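Local coordinates for protein fanconi-associated nuclease 1 homolog (Pseudomonas aeruginosa, PDB 5Y7Q) that is a bacterial homologue of Fanconi-associated nuclease 1, carrying helix-turn-helix, SAP and VRR-NUC domains, that binds DNA, at residues A[40-52]-A[73-86]. Numbering follows the deposited sequence.
Sequences PFYYLHNFRAVLA and FAELPEASQALLVR. With nucleotides of chain B.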
loop_
_atom_site.group_PDB
_atom_site.type_symbol
_atom_site.label_atom_id
_atom_site.label_comp_id
_atom_site.label_asym_id
_atom_site.label_seq_id
_atom_site.Cartn_x
_atom_site.Cartn_y
_atom_site.Cartn_z
ATOM N N PRO A 40 9.960 7.362 30.532
ATOM C CA PRO A 40 8.926 8.324 30.108
ATOM C C PRO A 40 9.282 9.116 28.863
ATOM O O PRO A 40 8.382 9.697 28.234
ATOM C CB PRO A 40 8.779 9.242 31.327
ATOM C CG PRO A 40 10.018 9.023 32.123
ATOM C CD PRO A 40 10.445 7.612 31.890
ATOM N N PHE A 41 10.559 9.163 28.488
ATOM C CA PHE A 41 11.022 9.872 27.300
ATOM C C PHE A 41 11.219 8.973 26.071
ATOM O O PHE A 41 11.916 9.383 25.139
ATOM C CB PHE A 41 12.282 10.669 27.618
ATOM C CG PHE A 41 11.996 11.947 28.359
ATOM C CD1 PHE A 41 11.288 12.978 27.738
ATOM C CD2 PHE A 41 12.407 12.114 29.683
ATOM C CE1 PHE A 41 10.998 14.157 28.428
ATOM C CE2 PHE A 41 12.129 13.293 30.374
ATOM C CZ PHE A 41 11.427 14.318 29.750
ATOM N N TYR A 42 10.678 7.746 26.073
ATOM C CA TYR A 42 10.927 6.758 25.018
ATOM C C TYR A 42 10.882 7.370 23.616
ATOM O O TYR A 42 11.753 7.093 22.779
ATOM C CB TYR A 42 9.902 5.607 25.116
ATOM C CG TYR A 42 8.482 6.002 24.763
ATOM C CD1 TYR A 42 7.630 6.553 25.716
ATOM C CD2 TYR A 42 8.009 5.877 23.466
ATOM C CE1 TYR A 42 6.342 6.950 25.380
ATOM C CE2 TYR A 42 6.732 6.262 23.121
ATOM C CZ TYR A 42 5.903 6.795 24.076
ATOM O OH TYR A 42 4.629 7.182 23.717
ATOM N N TYR A 43 9.896 8.240 23.370
ATOM C CA TYR A 43 9.710 8.829 22.046
ATOM C C TYR A 43 10.862 9.767 21.686
ATOM O O TYR A 43 11.379 9.720 20.561
ATOM C CB TYR A 43 8.370 9.568 22.000
ATOM C CG TYR A 43 8.229 10.688 23.039
ATOM C CD1 TYR A 43 7.887 10.400 24.361
ATOM C CD2 TYR A 43 8.441 12.028 22.695
ATOM C CE1 TYR A 43 7.766 11.401 25.317
ATOM C CE2 TYR A 43 8.298 13.036 23.637
ATOM C CZ TYR A 43 7.967 12.723 24.953
ATOM O OH TYR A 43 7.839 13.719 25.910
ATOM N N LEU A 44 11.280 10.624 22.627
ATOM C CA LEU A 44 12.423 11.501 22.379
ATOM C C LEU A 44 13.686 10.694 22.084
ATOM O O LEU A 44 14.400 10.984 21.116
ATOM C CB LEU A 44 12.635 12.427 23.570
ATOM C CG LEU A 44 13.881 13.296 23.564
ATOM C CD1 LEU A 44 13.822 14.244 22.403
ATOM C CD2 LEU A 44 13.919 14.051 24.858
ATOM N N HIS A 45 13.967 9.668 22.908
ATOM C CA HIS A 45 15.059 8.725 22.641
ATOM C C HIS A 45 15.019 8.199 21.205
ATOM O O HIS A 45 16.046 8.170 20.507
ATOM C CB HIS A 45 14.992 7.548 23.611
ATOM C CG HIS A 45 15.210 7.914 25.041
ATOM N ND1 HIS A 45 15.792 9.102 25.428
ATOM C CD2 HIS A 45 14.942 7.236 26.183
ATOM C CE1 HIS A 45 15.866 9.145 26.747
ATOM N NE2 HIS A 45 15.356 8.026 27.230
ATOM N N ASN A 46 13.839 7.767 20.745
ATOM C CA ASN A 46 13.753 7.275 19.374
ATOM C C ASN A 46 14.109 8.377 18.376
ATOM O O ASN A 46 14.839 8.141 17.399
ATOM C CB ASN A 46 12.353 6.700 19.091
ATOM C CG ASN A 46 11.968 5.549 20.039
ATOM O OD1 ASN A 46 12.833 4.908 20.651
ATOM N ND2 ASN A 46 10.656 5.289 20.156
ATOM N N PHE A 47 13.629 9.596 18.621
ATOM C CA PHE A 47 13.890 10.698 17.697
ATOM C C PHE A 47 15.384 11.032 17.607
ATOM O O PHE A 47 15.917 11.238 16.503
ATOM C CB PHE A 47 13.091 11.922 18.136
ATOM C CG PHE A 47 13.033 13.003 17.108
ATOM C CD1 PHE A 47 12.016 13.034 16.174
ATOM C CD2 PHE A 47 13.993 13.983 17.066
ATOM C CE1 PHE A 47 11.964 14.028 15.220
ATOM C CE2 PHE A 47 13.935 14.974 16.117
ATOM C CZ PHE A 47 12.920 14.996 15.194
ATOM N N ARG A 48 16.071 11.117 18.759
ATOM C CA ARG A 48 17.529 11.262 18.755
ATOM C C ARG A 48 18.200 10.122 17.979
ATOM O O ARG A 48 19.156 10.352 17.220
ATOM C CB ARG A 48 18.070 11.335 20.195
ATOM C CG ARG A 48 17.333 12.304 21.118
ATOM C CD ARG A 48 18.217 12.952 22.136
ATOM N NE ARG A 48 18.168 12.349 23.471
ATOM C CZ ARG A 48 17.787 12.997 24.576
ATOM N NH1 ARG A 48 17.395 14.257 24.494
ATOM N NH2 ARG A 48 17.789 12.391 25.761
ATOM N N ALA A 49 17.699 8.886 18.140
ATOM C CA ALA A 49 18.247 7.765 17.373
ATOM C C ALA A 49 18.164 8.014 15.870
ATOM O O ALA A 49 19.130 7.747 15.137
ATOM C CB ALA A 49 17.524 6.464 17.728
ATOM N N VAL A 50 17.022 8.528 15.394
ATOM C CA VAL A 50 16.883 8.799 13.959
ATOM C C VAL A 50 17.818 9.918 13.510
ATOM O O VAL A 50 18.414 9.839 12.424
ATOM C CB VAL A 50 15.426 9.125 13.591
ATOM C CG1 VAL A 50 15.387 10.141 12.440
ATOM C CG2 VAL A 50 14.704 7.860 13.181
ATOM N N LEU A 51 17.945 10.988 14.315
ATOM C CA LEU A 51 18.843 12.079 13.931
ATOM C C LEU A 51 20.274 11.579 13.786
ATOM O O LEU A 51 20.946 11.871 12.789
ATOM C CB LEU A 51 18.771 13.223 14.937
ATOM C CG LEU A 51 17.420 13.928 15.029
ATOM C CD1 LEU A 51 17.552 15.099 15.946
ATOM C CD2 LEU A 51 16.858 14.357 13.667
ATOM N N ALA A 52 20.750 10.801 14.764
ATOM C CA ALA A 52 22.098 10.248 14.680
ATOM C C ALA A 52 22.263 9.394 13.432
ATOM O O ALA A 52 23.211 9.581 12.652
ATOM C CB ALA A 52 22.402 9.420 15.926
ATOM N N PHE A 73 18.945 21.323 17.502
ATOM C CA PHE A 73 18.145 20.426 18.324
ATOM C C PHE A 73 18.975 19.786 19.428
ATOM O O PHE A 73 18.513 19.665 20.569
ATOM C CB PHE A 73 17.517 19.351 17.444
ATOM C CG PHE A 73 16.630 18.392 18.196
ATOM C CD1 PHE A 73 15.274 18.619 18.291
ATOM C CD2 PHE A 73 17.157 17.264 18.804
ATOM C CE1 PHE A 73 14.464 17.753 18.978
ATOM C CE2 PHE A 73 16.344 16.391 19.490
ATOM C CZ PHE A 73 14.996 16.641 19.580
ATOM N N ALA A 74 20.195 19.342 19.104
ATOM C CA ALA A 74 21.084 18.833 20.148
ATOM C C ALA A 74 21.348 19.866 21.249
ATOM O O ALA A 74 21.601 19.497 22.406
ATOM C CB ALA A 74 22.404 18.381 19.534
ATOM N N GLU A 75 21.300 21.156 20.920
ATOM C CA GLU A 75 21.503 22.154 21.970
ATOM C C GLU A 75 20.304 22.332 22.905
ATOM O O GLU A 75 20.455 22.919 23.975
ATOM C CB GLU A 75 21.856 23.509 21.347
ATOM C CG GLU A 75 22.989 23.438 20.343
ATOM C CD GLU A 75 24.189 22.688 20.880
ATOM O OE1 GLU A 75 24.627 22.998 22.012
ATOM O OE2 GLU A 75 24.682 21.778 20.173
ATOM N N LEU A 76 19.126 21.851 22.545
ATOM C CA LEU A 76 17.939 22.173 23.322
ATOM C C LEU A 76 17.939 21.461 24.672
ATOM O O LEU A 76 18.424 20.333 24.789
ATOM C CB LEU A 76 16.685 21.784 22.558
ATOM C CG LEU A 76 16.360 22.791 21.471
ATOM C CD1 LEU A 76 15.415 22.147 20.485
ATOM C CD2 LEU A 76 15.796 24.051 22.123
ATOM N N PRO A 77 17.389 22.100 25.700
ATOM C CA PRO A 77 17.124 21.388 26.952
ATOM C C PRO A 77 16.131 20.267 26.716
ATOM O O PRO A 77 15.291 20.342 25.818
ATOM C CB PRO A 77 16.538 22.474 27.860
ATOM C CG PRO A 77 15.994 23.500 26.914
ATOM C CD PRO A 77 16.940 23.501 25.757
ATOM N N GLU A 78 16.223 19.230 27.552
ATOM C CA GLU A 78 15.480 17.999 27.303
ATOM C C GLU A 78 13.993 18.269 27.110
ATOM O O GLU A 78 13.380 17.754 26.169
ATOM C CB GLU A 78 15.696 17.008 28.447
ATOM C CG GLU A 78 15.492 15.537 28.053
ATOM C CD GLU A 78 16.159 14.571 29.031
ATOM O OE1 GLU A 78 15.981 14.745 30.259
ATOM O OE2 GLU A 78 16.875 13.651 28.570
ATOM N N ALA A 79 13.400 19.100 27.972
ATOM C CA ALA A 79 11.956 19.308 27.905
ATOM C C ALA A 79 11.535 19.961 26.590
ATOM O O ALA A 79 10.460 19.659 26.054
ATOM C CB ALA A 79 11.483 20.139 29.090
ATOM N N SER A 80 12.362 20.850 26.045
ATOM C CA SER A 80 11.996 21.452 24.772
ATOM C C SER A 80 12.145 20.459 23.629
ATOM O O SER A 80 11.300 20.419 22.721
ATOM C CB SER A 80 12.827 22.695 24.519
ATOM O OG SER A 80 12.882 23.459 25.698
ATOM N N GLN A 81 13.210 19.650 23.650
ATOM C CA GLN A 81 13.276 18.523 22.719
ATOM C C GLN A 81 11.993 17.688 22.775
ATOM O O GLN A 81 11.347 17.439 21.746
ATOM C CB GLN A 81 14.494 17.650 23.035
ATOM C CG GLN A 81 15.833 18.241 22.650
ATOM C CD GLN A 81 16.984 17.294 22.947
ATOM O OE1 GLN A 81 16.975 16.611 23.958
ATOM N NE2 GLN A 81 17.981 17.259 22.071
ATOM N N ALA A 82 11.589 17.290 23.992
ATOM C CA ALA A 82 10.429 16.418 24.175
ATOM C C ALA A 82 9.168 17.066 23.640
ATOM O O ALA A 82 8.376 16.427 22.938
ATOM C CB ALA A 82 10.249 16.080 25.651
ATOM N N LEU A 83 8.969 18.346 23.964
ATOM C CA LEU A 83 7.794 19.050 23.475
ATOM C C LEU A 83 7.769 19.050 21.965
ATOM O O LEU A 83 6.723 18.780 21.352
ATOM C CB LEU A 83 7.768 20.473 23.999
ATOM C CG LEU A 83 6.515 21.173 23.500
ATOM C CD1 LEU A 83 5.300 20.394 24.007
ATOM C CD2 LEU A 83 6.500 22.638 23.970
ATOM N N LEU A 84 8.922 19.308 21.348
ATOM C CA LEU A 84 8.982 19.293 19.895
ATOM C C LEU A 84 8.485 17.967 19.355
ATOM O O LEU A 84 7.568 17.914 18.519
ATOM C CB LEU A 84 10.402 19.538 19.410
ATOM C CG LEU A 84 10.385 19.861 17.921
ATOM C CD1 LEU A 84 9.359 20.962 17.691
ATOM C CD2 LEU A 84 11.755 20.317 17.466
ATOM N N VAL A 85 9.074 16.878 19.839
ATOM C CA VAL A 85 8.748 15.589 19.253
ATOM C C VAL A 85 7.266 15.300 19.429
ATOM O O VAL A 85 6.593 14.806 18.499
ATOM C CB VAL A 85 9.649 14.511 19.862
ATOM C CG1 VAL A 85 9.225 13.168 19.409
ATOM C CG2 VAL A 85 11.084 14.777 19.427
ATOM N N ARG A 86 6.709 15.684 20.586
ATOM C CA ARG A 86 5.269 15.550 20.770
ATOM C C ARG A 86 4.490 16.284 19.680
ATOM O O ARG A 86 3.555 15.726 19.106
ATOM C CB ARG A 86 4.861 16.048 22.143
ATOM C CG ARG A 86 5.374 15.204 23.244
ATOM C CD ARG A 86 4.908 13.795 23.138
ATOM N NE ARG A 86 5.009 13.190 24.453
ATOM C CZ ARG A 86 4.494 12.013 24.804
ATOM N NH1 ARG A 86 3.827 11.297 23.918
ATOM N NH2 ARG A 86 4.634 11.576 26.059
ATOM P P DG B 10 2.651 8.002 26.482
ATOM O OP1 DG B 10 2.710 8.400 27.904
ATOM O OP2 DG B 10 3.375 8.722 25.422
ATOM O "O5'" DG B 10 3.053 6.466 26.486
ATOM C "C5'" DG B 10 2.366 5.583 27.358
ATOM C "C4'" DG B 10 2.489 4.175 26.868
ATOM O "O4'" DG B 10 1.723 4.041 25.656
ATOM C "C3'" DG B 10 3.920 3.768 26.532
ATOM O "O3'" DG B 10 4.312 2.671 27.322
ATOM C "C2'" DG B 10 3.890 3.399 25.050
ATOM C "C1'" DG B 10 2.413 3.217 24.757
ATOM N N9 DG B 10 2.083 3.628 23.412
ATOM C C8 DG B 10 2.528 4.751 22.756
ATOM N N7 DG B 10 2.072 4.860 21.542
ATOM C C5 DG B 10 1.283 3.726 21.379
ATOM C C6 DG B 10 0.528 3.287 20.262
ATOM O O6 DG B 10 0.406 3.836 19.149
ATOM N N1 DG B 10 -0.120 2.072 20.528
ATOM C C2 DG B 10 -0.040 1.375 21.724
ATOM N N2 DG B 10 -0.730 0.231 21.807
ATOM N N3 DG B 10 0.656 1.779 22.769
ATOM C C4 DG B 10 1.292 2.955 22.526
#
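Tyr43 lies against two residues of helix 78-86, Val85 and Arg86; Tyr43 and Val85 bury the most surface here. The arginine spreads over one face of the tyrosine ring: its CZ sits 3.7 Å from the ring centroid, a cation-pi contact, with CD packed over the same face. Guanidinium and ring planes are turned 36° apart rather than flush. The tyrosine hydroxyl is bonded to Glu104, which also forms a salt bridge with Arg86 NH2. The ring thus covers one face of the guanidinium while NH1 and NH2 both donate to OP2 of DG10 of chain B, at 3.0 and 3.2 Å. Tyr42 OH gives the same oxygen a third bond, of 2.6 Å, so both helices grip one DNA phosphate.

Val85 wedges between two aromatic rings. Its CG1 meets the edge of Tyr43 at CD2, 3.6 Å away, and its CG2 lies over a face of Phe47. Beside it Leu44 drops as a knob among Glu78, Gln81, Ala82 and Val85. Glu78 CG packs 3.9 Å from Leu44 CD2, and its extended chain carries the carboxylate out to Arg48, whose NH2 donates a nearly straight hydrogen bond (3.2 Å, 170°), part of a salt bridge, to Glu78 OE2 in the guanidinium plane.

The segment axes cross almost perpendicularly, at 87° and 9.2 Å apart, within the FAN1 helix-turn-helix domain. From helix 64-75, Phe73 takes Phe47 CE2 over one ring face and touches Leu51; helix 108-118 packs on Leu83 and Ser80, and helices 190-201 and 209-215 meet helix 42-57 through Leu51, Val50 and Tyr42.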